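Local coordinates for protein heroin esterase (Rhodococcus sp., PDB 1LZL) that probably hydrolyses the acetyl ester bonds of heroin and related acetyl esters, as an esterase of the alpha/beta hydrolase fold, at residues 193-197 with 198-202; 207-210 with 211-215; 237-240 with 241-244; 261-264 with 265-269. One frame throughout, in Å; residues are numbered along the deposited sequence.

Contact 1: residues 193-197 with 198-202; sequences DRLET and VSMTN
Thr197 and Thr201 are joined by the first backbone turn of helix 198-202, the amide N of Thr201 donating to the carbonyl O of Thr197 at 2.9 Å. Thr197 is the N-cap residue, and its side chain adds a second bond: OG1 accepts from Met200 N at 3.2 Å, with an N-H...O angle of 143°. The chi1 of 59° sets OG1 between the backbone N and the carbonyl carbon of its own residue, turned in toward the opening turn of the helix. There it also meets Met200 CB at 3.2 Å. The methionine then doubles back, its chain bent at chi2 and chi3, to lie obliquely across Leu195. Met200 CG comes 3.4 Å from Leu195 CA and 3.7 Å from Leu195 CB, while Met200 SD is 3.9 Å from Leu195 CD2. Thr201 CG2 rests 3.4 Å from Thr197 O. The OG of buried Ser199 has its partner in Pro261 O, and Asp264 OD2 takes the N-H of Ser199, a second side-chain acceptor at this helix start. Replacing Thr197 by a valine would probably leave the Met200 N-H without its capping side-chain acceptor and the first turn less firmly closed. A side-chain oxygen thus takes up an N-H of the opening turn, while the apolar Leu195-Met200 pair packs against Ala214 of helix 211-222, so the cap is polar at the helix end and apolar where it meets the neighbouring helix.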
loop_
_atom_site.group_PDB
_atom_site.type_symbol
_atom_site.label_atom_id
_atom_site.label_comp_id
_atom_site.label_asym_id
_atom_site.label_seq_id
_atom_site.Cartn_x
_atom_site.Cartn_y
_atom_site.Cartn_z
ATOM N N ASP A 193 6.111 -11.237 8.229
ATOM C CA ASP A 193 6.117 -10.996 9.675
ATOM C C ASP A 193 7.368 -11.565 10.326
ATOM O O ASP A 193 7.571 -11.287 11.508
ATOM C CB ASP A 193 4.882 -11.632 10.328
ATOM C CG ASP A 193 4.868 -13.124 10.078
ATOM O OD1 ASP A 193 4.823 -13.581 8.926
ATOM O OD2 ASP A 193 4.926 -13.844 11.101
ATOM N N ARG A 194 8.143 -12.346 9.602
ATOM C CA ARG A 194 9.210 -13.118 10.280
ATOM C C ARG A 194 10.401 -12.251 10.587
ATOM O O ARG A 194 11.210 -12.653 11.466
ATOM C CB ARG A 194 9.597 -14.303 9.401
ATOM C CG ARG A 194 8.474 -15.304 9.335
ATOM C CD ARG A 194 8.620 -16.311 8.238
ATOM N NE ARG A 194 8.657 -15.718 6.903
ATOM C CZ ARG A 194 8.723 -16.393 5.769
ATOM N NH1 ARG A 194 8.753 -17.721 5.726
ATOM N NH2 ARG A 194 8.746 -15.707 4.630
ATOM N N LEU A 195 10.621 -11.115 9.970
ATOM C CA LEU A 195 11.699 -10.177 10.362
ATOM C C LEU A 195 13.083 -10.823 10.308
ATOM O O LEU A 195 13.923 -10.535 11.168
ATOM C CB LEU A 195 11.399 -9.505 11.722
ATOM C CG LEU A 195 9.944 -9.044 11.927
ATOM C CD1 LEU A 195 9.779 -8.265 13.241
ATOM C CD2 LEU A 195 9.452 -8.204 10.761
ATOM N N GLU A 196 13.279 -11.673 9.290
ATOM C CA GLU A 196 14.556 -12.426 9.220
ATOM C C GLU A 196 15.468 -12.025 8.095
ATOM O O GLU A 196 16.598 -12.527 7.996
ATOM C CB GLU A 196 14.259 -13.928 9.097
ATOM C CG GLU A 196 13.484 -14.426 7.868
ATOM C CD GLU A 196 12.915 -15.821 8.040
ATOM O OE1 GLU A 196 13.052 -16.448 9.130
ATOM O OE2 GLU A 196 12.304 -16.366 7.086
ATOM N N THR A 197 15.032 -11.108 7.237
ATOM C CA THR A 197 15.940 -10.605 6.212
ATOM C C THR A 197 17.058 -9.772 6.820
ATOM O O THR A 197 16.957 -9.205 7.916
ATOM C CB THR A 197 15.142 -9.744 5.201
ATOM O OG1 THR A 197 14.548 -8.674 5.947
ATOM C CG2 THR A 197 14.085 -10.554 4.486
ATOM N N VAL A 198 18.139 -9.620 6.034
ATOM C CA VAL A 198 19.225 -8.736 6.515
ATOM C C VAL A 198 18.738 -7.326 6.760
ATOM O O VAL A 198 19.101 -6.716 7.810
ATOM C CB VAL A 198 20.388 -8.697 5.508
ATOM C CG1 VAL A 198 21.448 -7.683 5.925
ATOM C CG2 VAL A 198 20.977 -10.095 5.399
ATOM N N SER A 199 17.936 -6.717 5.877
ATOM C CA SER A 199 17.533 -5.336 6.179
ATOM C C SER A 199 16.727 -5.269 7.484
ATOM O O SER A 199 16.798 -4.251 8.165
ATOM C CB SER A 199 16.816 -4.722 4.988
ATOM O OG SER A 199 15.657 -5.473 4.576
ATOM N N MET A 200 15.968 -6.347 7.713
ATOM C CA MET A 200 15.119 -6.317 8.923
ATOM C C MET A 200 15.969 -6.553 10.165
ATOM O O MET A 200 15.589 -6.033 11.250
ATOM C CB MET A 200 14.024 -7.338 8.801
ATOM C CG MET A 200 12.627 -7.126 9.241
ATOM S SD MET A 200 12.081 -5.533 9.784
ATOM C CE MET A 200 10.817 -5.180 8.557
ATOM N N THR A 201 17.063 -7.305 10.069
ATOM C CA THR A 201 17.915 -7.447 11.264
ATOM C C THR A 201 18.832 -6.233 11.459
ATOM O O THR A 201 19.180 -6.006 12.634
ATOM C CB THR A 201 18.812 -8.700 11.222
ATOM O OG1 THR A 201 19.733 -8.632 10.117
ATOM C CG2 THR A 201 17.990 -9.989 11.074
ATOM N N ASN A 202 19.225 -5.534 10.397
ATOM C CA ASN A 202 20.246 -4.497 10.517
ATOM C C ASN A 202 19.709 -3.087 10.633
ATOM O O ASN A 202 20.437 -2.183 11.134
ATOM C CB ASN A 202 21.187 -4.554 9.298
ATOM C CG ASN A 202 22.040 -5.797 9.243
ATOM O OD1 ASN A 202 21.890 -6.858 9.863
ATOM N ND2 ASN A 202 23.033 -5.723 8.355
#

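Contact 2: residues 207-210 with 211-215; sequences PLWH and RPNAI
The N-terminal cap of helix 211-222 is formed here, with His210 in the N-cap position and the preceding loop folded back over the first turn. Ala214 N donates to His210 O at 2.9 Å, closing that turn. Asn213 lies between two rings. Its CB sits over one face of Trp209, 3.6 Å from the centroid of the six-membered ring and 13° off the ring normal, a CH-pi contact. Its amide meets the imidazole of His210 with the planes 33° apart, Asn213 CG lying 3.3 Å from His210 NE2. The imidazole reaches over the turn because its chi1 of 50° sets CG between the backbone N and the carbonyl carbon, bringing His210 CD2 within 3.3 Å of Pro212 CD. Asn213 ND2 makes a weak bond of 3.2 Å to Leu208 O; the same nitrogen also donates to Val21 O, while OD1 accepts from Phe23 N, so both ends of this buried amide are satisfied. Trp209 meets the ring of His290, part of a probable Ser-His-Asp triad, and packs edge-to-face with Phe23. Helix 198-202 adjoins the same turn, where Ala214 touches Met200 and Arg211 NH1 donates to Met200 O.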
loop_
_atom_site.group_PDB
_atom_site.type_symbol
_atom_site.label_atom_id
_atom_site.label_comp_id
_atom_site.label_asym_id
_atom_site.label_seq_id
_atom_site.Cartn_x
_atom_site.Cartn_y
_atom_site.Cartn_z
ATOM N N PRO A 207 15.212 5.904 9.407
ATOM C CA PRO A 207 14.129 6.881 9.394
ATOM C C PRO A 207 12.748 6.225 9.189
ATOM O O PRO A 207 12.610 5.354 8.330
ATOM C CB PRO A 207 14.508 7.755 8.206
ATOM C CG PRO A 207 16.007 7.667 8.113
ATOM C CD PRO A 207 16.258 6.197 8.378
ATOM N N LEU A 208 11.798 6.670 10.014
ATOM C CA LEU A 208 10.386 6.368 10.006
ATOM C C LEU A 208 10.073 4.923 10.308
ATOM O O LEU A 208 9.214 4.617 11.178
ATOM C CB LEU A 208 9.787 6.809 8.662
ATOM C CG LEU A 208 9.845 8.332 8.443
ATOM C CD1 LEU A 208 9.052 8.658 7.192
ATOM C CD2 LEU A 208 9.351 9.027 9.700
ATOM N N TRP A 209 10.650 3.928 9.623
ATOM C CA TRP A 209 10.407 2.514 9.882
ATOM C C TRP A 209 11.739 1.877 10.251
ATOM O O TRP A 209 12.767 2.293 9.714
ATOM C CB TRP A 209 9.805 1.785 8.692
ATOM C CG TRP A 209 8.934 0.593 9.056
ATOM C CD1 TRP A 209 9.088 -0.714 8.744
ATOM C CD2 TRP A 209 7.719 0.672 9.842
ATOM N NE1 TRP A 209 8.061 -1.487 9.266
ATOM C CE2 TRP A 209 7.232 -0.638 9.938
ATOM C CE3 TRP A 209 7.075 1.766 10.434
ATOM C CZ2 TRP A 209 6.041 -0.927 10.643
ATOM C CZ3 TRP A 209 5.891 1.464 11.141
ATOM C CH2 TRP A 209 5.407 0.157 11.236
ATOM N N HIS A 210 11.633 0.865 11.083
ATOM C CA HIS A 210 12.803 0.251 11.713
ATOM C C HIS A 210 12.321 -1.014 12.374
ATOM O O HIS A 210 11.094 -1.246 12.537
ATOM C CB HIS A 210 13.503 1.218 12.666
ATOM C CG HIS A 210 12.594 1.901 13.652
ATOM N ND1 HIS A 210 12.473 3.275 13.720
ATOM C CD2 HIS A 210 11.749 1.364 14.579
ATOM C CE1 HIS A 210 11.589 3.548 14.671
ATOM N NE2 HIS A 210 11.163 2.411 15.192
ATOM N N ARG A 211 13.275 -1.836 12.806
ATOM C CA ARG A 211 12.911 -3.122 13.365
ATOM C C ARG A 211 11.987 -2.982 14.594
ATOM O O ARG A 211 10.995 -3.730 14.673
ATOM C CB ARG A 211 14.185 -3.883 13.681
ATOM C CG ARG A 211 13.861 -5.324 14.109
ATOM C CD ARG A 211 15.173 -6.015 14.499
ATOM N NE ARG A 211 14.820 -7.345 15.004
ATOM C CZ ARG A 211 14.606 -8.374 14.200
ATOM N NH1 ARG A 211 14.708 -8.284 12.876
ATOM N NH2 ARG A 211 14.276 -9.564 14.690
ATOM N N PRO A 212 12.201 -2.104 15.544
ATOM C CA PRO A 212 11.229 -1.956 16.635
ATOM C C PRO A 212 9.817 -1.671 16.157
ATOM O O PRO A 212 8.868 -2.309 16.688
ATOM C CB PRO A 212 11.799 -0.785 17.468
ATOM C CG PRO A 212 13.268 -0.934 17.249
ATOM C CD PRO A 212 13.394 -1.236 15.771
ATOM N N ASN A 213 9.625 -0.761 15.208
ATOM C CA ASN A 213 8.258 -0.565 14.695
ATOM C C ASN A 213 7.722 -1.799 13.993
ATOM O O ASN A 213 6.508 -2.079 14.087
ATOM C CB ASN A 213 8.185 0.656 13.760
ATOM C CG ASN A 213 7.977 1.967 14.465
ATOM O OD1 ASN A 213 7.743 1.962 15.711
ATOM N ND2 ASN A 213 7.999 3.088 13.761
ATOM N N ALA A 214 8.569 -2.521 13.245
ATOM C CA ALA A 214 8.131 -3.721 12.533
ATOM C C ALA A 214 7.559 -4.763 13.476
ATOM O O ALA A 214 6.486 -5.343 13.262
ATOM C CB ALA A 214 9.292 -4.316 11.695
ATOM N N ILE A 215 8.247 -4.988 14.635
ATOM C CA ILE A 215 7.757 -5.971 15.593
ATOM C C ILE A 215 6.368 -5.591 16.101
ATOM O O ILE A 215 5.469 -6.408 16.175
ATOM C CB ILE A 215 8.750 -6.089 16.782
ATOM C CG1 ILE A 215 10.089 -6.698 16.322
ATOM C CG2 ILE A 215 8.112 -6.814 17.952
ATOM C CD1 ILE A 215 11.250 -6.466 17.306
#

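Contact 3: residues 237-240 with 241-244; sequences YAAP and SRAT
Ala239 O accepts from Arg242 N at 2.8 Å, with an N-H...O angle of 156°. The next bond follows the same three-residue spacing: Ala243 N donates to Pro240 O at 2.9 Å. Consecutive i to i+3 bonds of this kind mark a short 3-10 turn, set in the long connection between helix 211-222 and strand 252-257 of the alpha/beta hydrolase fold. Around it the side chains lie close to the carbonyls: Ala243 CB is 3.3 Å from Pro240 O, and Arg242 CB is also 3.3 Å from Ala239 O. Arg242 then runs straight out from CG to NE, its CD passing 4.1 Å from Ala239 CB, which lies at the guanidinium edge near its plane. At the end of that chain NE forms a salt bridge with Asp193 OD1, while NH1 and NH2 make weak bonds to Asp231 O and Pro229 O, so the charged group ties the turn to the Asp193 loop and to an earlier part of its own connection. The buried Pro240 ring packs on Ala167 and Leu171 of helix 161-176, and Ala239 touches Trp218 of helix 211-222.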
loop_
_atom_site.group_PDB
_atom_site.type_symbol
_atom_site.label_atom_id
_atom_site.label_comp_id
_atom_site.label_asym_id
_atom_site.label_seq_id
_atom_site.Cartn_x
_atom_site.Cartn_y
_atom_site.Cartn_z
ATOM N N TYR A 237 -2.567 -14.561 3.470
ATOM C CA TYR A 237 -3.190 -13.280 3.165
ATOM C C TYR A 237 -2.763 -12.199 4.173
ATOM O O TYR A 237 -2.929 -11.007 3.852
ATOM C CB TYR A 237 -4.708 -13.416 3.128
ATOM C CG TYR A 237 -5.150 -14.583 2.262
ATOM C CD1 TYR A 237 -4.832 -14.653 0.928
ATOM C CD2 TYR A 237 -5.894 -15.630 2.776
ATOM C CE1 TYR A 237 -5.216 -15.694 0.117
ATOM C CE2 TYR A 237 -6.292 -16.697 1.990
ATOM C CZ TYR A 237 -5.970 -16.726 0.651
ATOM O OH TYR A 237 -6.349 -17.811 -0.123
ATOM N N ALA A 238 -2.264 -12.588 5.337
ATOM C CA ALA A 238 -1.707 -11.694 6.329
ATOM C C ALA A 238 -0.271 -11.338 5.947
ATOM O O ALA A 238 0.115 -10.169 6.020
ATOM C CB ALA A 238 -1.736 -12.313 7.731
ATOM N N ALA A 239 0.520 -12.364 5.596
ATOM C CA ALA A 239 1.947 -12.189 5.313
ATOM C C ALA A 239 2.244 -12.849 3.970
ATOM O O ALA A 239 2.608 -14.058 3.951
ATOM C CB ALA A 239 2.815 -12.807 6.423
ATOM N N PRO A 240 2.008 -12.159 2.874
ATOM C CA PRO A 240 2.166 -12.738 1.536
ATOM C C PRO A 240 3.523 -13.375 1.302
ATOM O O PRO A 240 3.598 -14.310 0.481
ATOM C CB PRO A 240 1.933 -11.517 0.629
ATOM C CG PRO A 240 0.918 -10.703 1.418
ATOM C CD PRO A 240 1.404 -10.792 2.836
ATOM N N SER A 241 4.595 -12.940 1.970
ATOM C CA SER A 241 5.877 -13.615 1.760
ATOM C C SER A 241 5.808 -15.099 2.132
ATOM O O SER A 241 6.654 -15.860 1.635
ATOM C CB SER A 241 6.947 -12.933 2.616
ATOM O OG SER A 241 7.118 -11.565 2.232
ATOM N N ARG A 242 4.870 -15.485 2.989
ATOM C CA ARG A 242 4.725 -16.929 3.327
ATOM C C ARG A 242 4.062 -17.717 2.227
ATOM O O ARG A 242 4.054 -18.972 2.280
ATOM C CB ARG A 242 3.952 -17.040 4.638
ATOM C CG ARG A 242 4.768 -16.547 5.837
ATOM C CD ARG A 242 3.909 -16.687 7.085
ATOM N NE ARG A 242 4.526 -16.245 8.327
ATOM C CZ ARG A 242 4.935 -17.056 9.303
ATOM N NH1 ARG A 242 4.824 -18.379 9.175
ATOM N NH2 ARG A 242 5.462 -16.563 10.404
ATOM N N ALA A 243 3.493 -17.090 1.208
ATOM C CA ALA A 243 2.907 -17.934 0.162
ATOM C C ALA A 243 3.940 -18.670 -0.669
ATOM O O ALA A 243 4.944 -18.082 -1.025
ATOM C CB ALA A 243 2.142 -17.032 -0.798
ATOM N N THR A 244 3.688 -19.913 -1.023
ATOM C CA THR A 244 4.609 -20.701 -1.819
ATOM C C THR A 244 4.224 -20.772 -3.295
ATOM O O THR A 244 5.066 -21.074 -4.151
ATOM C CB THR A 244 4.696 -22.155 -1.261
ATOM O OG1 THR A 244 3.378 -22.703 -1.198
ATOM C CG2 THR A 244 5.286 -22.111 0.131
#

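Contact 4: residues 261-264 with 265-269; sequences PLRD and EGIEY
This is a local, intrahelical contact at the start of helix 263-275, the helix that connects strands 252-257 and 280-285. Three successive i to i+4 bonds build it: Gly266 N to Leu262 O, Ile267 N to Arg263 O at 3.0 Å, and Glu268 N to Asp264 O at 2.8 Å. A water ties the opening turn together, accepting from Glu265 N and donating to Pro261 O at 2.8 Å and to Glu265 OE1 at 2.6 Å. The glutamate folds back to this water because its chi1 of 71° turns CG over the preceding turn, 3.3 Å from Leu262 O. Its buried OE2 lies 3.5 Å from Leu262 CD2 and accepts from the backbone N-H groups of Leu191 and Asp192. Arg263 bends at chi3 (74°) and holds Asp264 OD1 side-on with NE and NH2, each at 2.8 Å, the oxygen near the guanidinium plane. NH1 donates to Glu258 O, and Arg263 CG runs beside Ile267 CD1, 3.9 Å away. A leucine in place of Arg263 would probably leave the Asp264 carboxylate without its charged mate and Glu258 O without the NH1 donor. Such a strand-helix-strand unit is a beta-alpha-beta crossover of the alpha/beta hydrolase sheet, and Asp260, the probable acid of the catalytic triad, lies close before this helix in the chain.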
loop_
_atom_site.group_PDB
_atom_site.type_symbol
_atom_site.label_atom_id
_atom_site.label_comp_id
_atom_site.label_asym_id
_atom_site.label_seq_id
_atom_site.Cartn_x
_atom_site.Cartn_y
_atom_site.Cartn_z
ATOM N N PRO A 261 13.821 -1.044 6.333
ATOM C CA PRO A 261 13.895 -2.429 6.786
ATOM C C PRO A 261 13.061 -3.369 5.892
ATOM O O PRO A 261 13.347 -4.558 5.823
ATOM C CB PRO A 261 13.205 -2.421 8.167
ATOM C CG PRO A 261 12.818 -1.035 8.421
ATOM C CD PRO A 261 13.291 -0.108 7.356
ATOM N N LEU A 262 12.031 -2.891 5.223
ATOM C CA LEU A 262 11.187 -3.705 4.335
ATOM C C LEU A 262 11.864 -3.988 3.006
ATOM O O LEU A 262 11.293 -4.730 2.168
ATOM C CB LEU A 262 9.889 -2.937 4.078
ATOM C CG LEU A 262 9.035 -2.624 5.324
ATOM C CD1 LEU A 262 7.829 -1.788 4.947
ATOM C CD2 LEU A 262 8.624 -3.918 5.999
ATOM N N ARG A 263 13.028 -3.406 2.740
ATOM C CA ARG A 263 13.612 -3.515 1.391
ATOM C C ARG A 263 13.789 -4.946 0.944
ATOM O O ARG A 263 13.399 -5.344 -0.167
ATOM C CB ARG A 263 14.979 -2.783 1.444
ATOM C CG ARG A 263 15.739 -2.814 0.116
ATOM C CD ARG A 263 17.214 -2.437 0.444
ATOM N NE ARG A 263 17.878 -3.545 1.096
ATOM C CZ ARG A 263 18.967 -3.406 1.884
ATOM N NH1 ARG A 263 19.475 -2.197 2.114
ATOM N NH2 ARG A 263 19.492 -4.504 2.415
ATOM N N ASP A 264 14.424 -5.782 1.784
ATOM C CA ASP A 264 14.774 -7.105 1.285
ATOM C C ASP A 264 13.516 -7.929 1.070
ATOM O O ASP A 264 13.498 -8.679 0.066
ATOM C CB ASP A 264 15.692 -7.846 2.269
ATOM C CG ASP A 264 17.077 -7.245 2.382
ATOM O OD1 ASP A 264 17.415 -6.273 1.675
ATOM O OD2 ASP A 264 17.838 -7.759 3.232
ATOM N N GLU A 265 12.482 -7.863 1.920
ATOM C CA GLU A 265 11.321 -8.735 1.672
ATOM C C GLU A 265 10.626 -8.303 0.399
ATOM O O GLU A 265 10.024 -9.105 -0.299
ATOM C CB GLU A 265 10.415 -8.723 2.908
ATOM C CG GLU A 265 9.661 -7.431 3.158
ATOM C CD GLU A 265 9.280 -7.315 4.643
ATOM O OE1 GLU A 265 10.218 -7.354 5.463
ATOM O OE2 GLU A 265 8.070 -7.211 4.964
ATOM N N GLY A 266 10.689 -6.995 0.043
ATOM C CA GLY A 266 10.115 -6.522 -1.199
ATOM C C GLY A 266 10.861 -7.069 -2.391
ATOM O O GLY A 266 10.273 -7.617 -3.349
ATOM N N ILE A 267 12.210 -6.977 -2.385
ATOM C CA ILE A 267 13.005 -7.532 -3.499
ATOM C C ILE A 267 12.790 -9.038 -3.588
ATOM O O ILE A 267 12.617 -9.540 -4.698
ATOM C CB ILE A 267 14.506 -7.187 -3.296
ATOM C CG1 ILE A 267 14.739 -5.691 -3.356
ATOM C CG2 ILE A 267 15.398 -7.919 -4.304
ATOM C CD1 ILE A 267 16.131 -5.217 -2.979
ATOM N N GLU A 268 12.776 -9.744 -2.447
ATOM C CA GLU A 268 12.575 -11.194 -2.519
ATOM C C GLU A 268 11.222 -11.583 -3.069
ATOM O O GLU A 268 11.109 -12.546 -3.814
ATOM C CB GLU A 268 12.726 -11.819 -1.092
ATOM C CG GLU A 268 14.174 -11.808 -0.648
ATOM C CD GLU A 268 14.423 -12.327 0.765
ATOM O OE1 GLU A 268 13.440 -12.724 1.470
ATOM O OE2 GLU A 268 15.609 -12.320 1.164
ATOM N N TYR A 269 10.184 -10.825 -2.711
ATOM C CA TYR A 269 8.849 -11.171 -3.255
ATOM C C TYR A 269 8.809 -10.941 -4.747
ATOM O O TYR A 269 8.273 -11.736 -5.531
ATOM C CB TYR A 269 7.799 -10.330 -2.568
ATOM C CG TYR A 269 6.364 -10.796 -2.719
ATOM C CD1 TYR A 269 5.958 -11.986 -2.136
ATOM C CD2 TYR A 269 5.408 -10.039 -3.430
ATOM C CE1 TYR A 269 4.648 -12.422 -2.260
ATOM C CE2 TYR A 269 4.083 -10.461 -3.544
ATOM C CZ TYR A 269 3.730 -11.670 -2.940
ATOM O OH TYR A 269 2.413 -12.115 -3.051
HETATM O O HOH W 1 12.692 -7.016 4.683
#

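How the contacts relate
Contacts 1 and 4 each touch all the others. Their centres lie about 9 Å apart, and Thr197 CB is 3.5 Å from Asp264 CB. Contact 1 also packs on contact 2, its centre about 11 Å away, through Leu195 CD1 and Ile215 CG1 at 3.5 Å. It reaches contact 3 where Arg194 CG stands 3.4 Å from Arg242 NH2. Contact 4 meets contact 3 with Tyr269 CE1, 3.5 Å from Pro240 O, and contact 2 with Pro261 CD, 3.4 Å from Trp209 O. Contacts 2 and 3 do not meet, their nearest atoms being about 11 Å apart. Trp209 and Leu262 both touch His290, placing contacts 2 and 4 beside the probable Ser160-His290-Asp260 triad; Met200 lies near it.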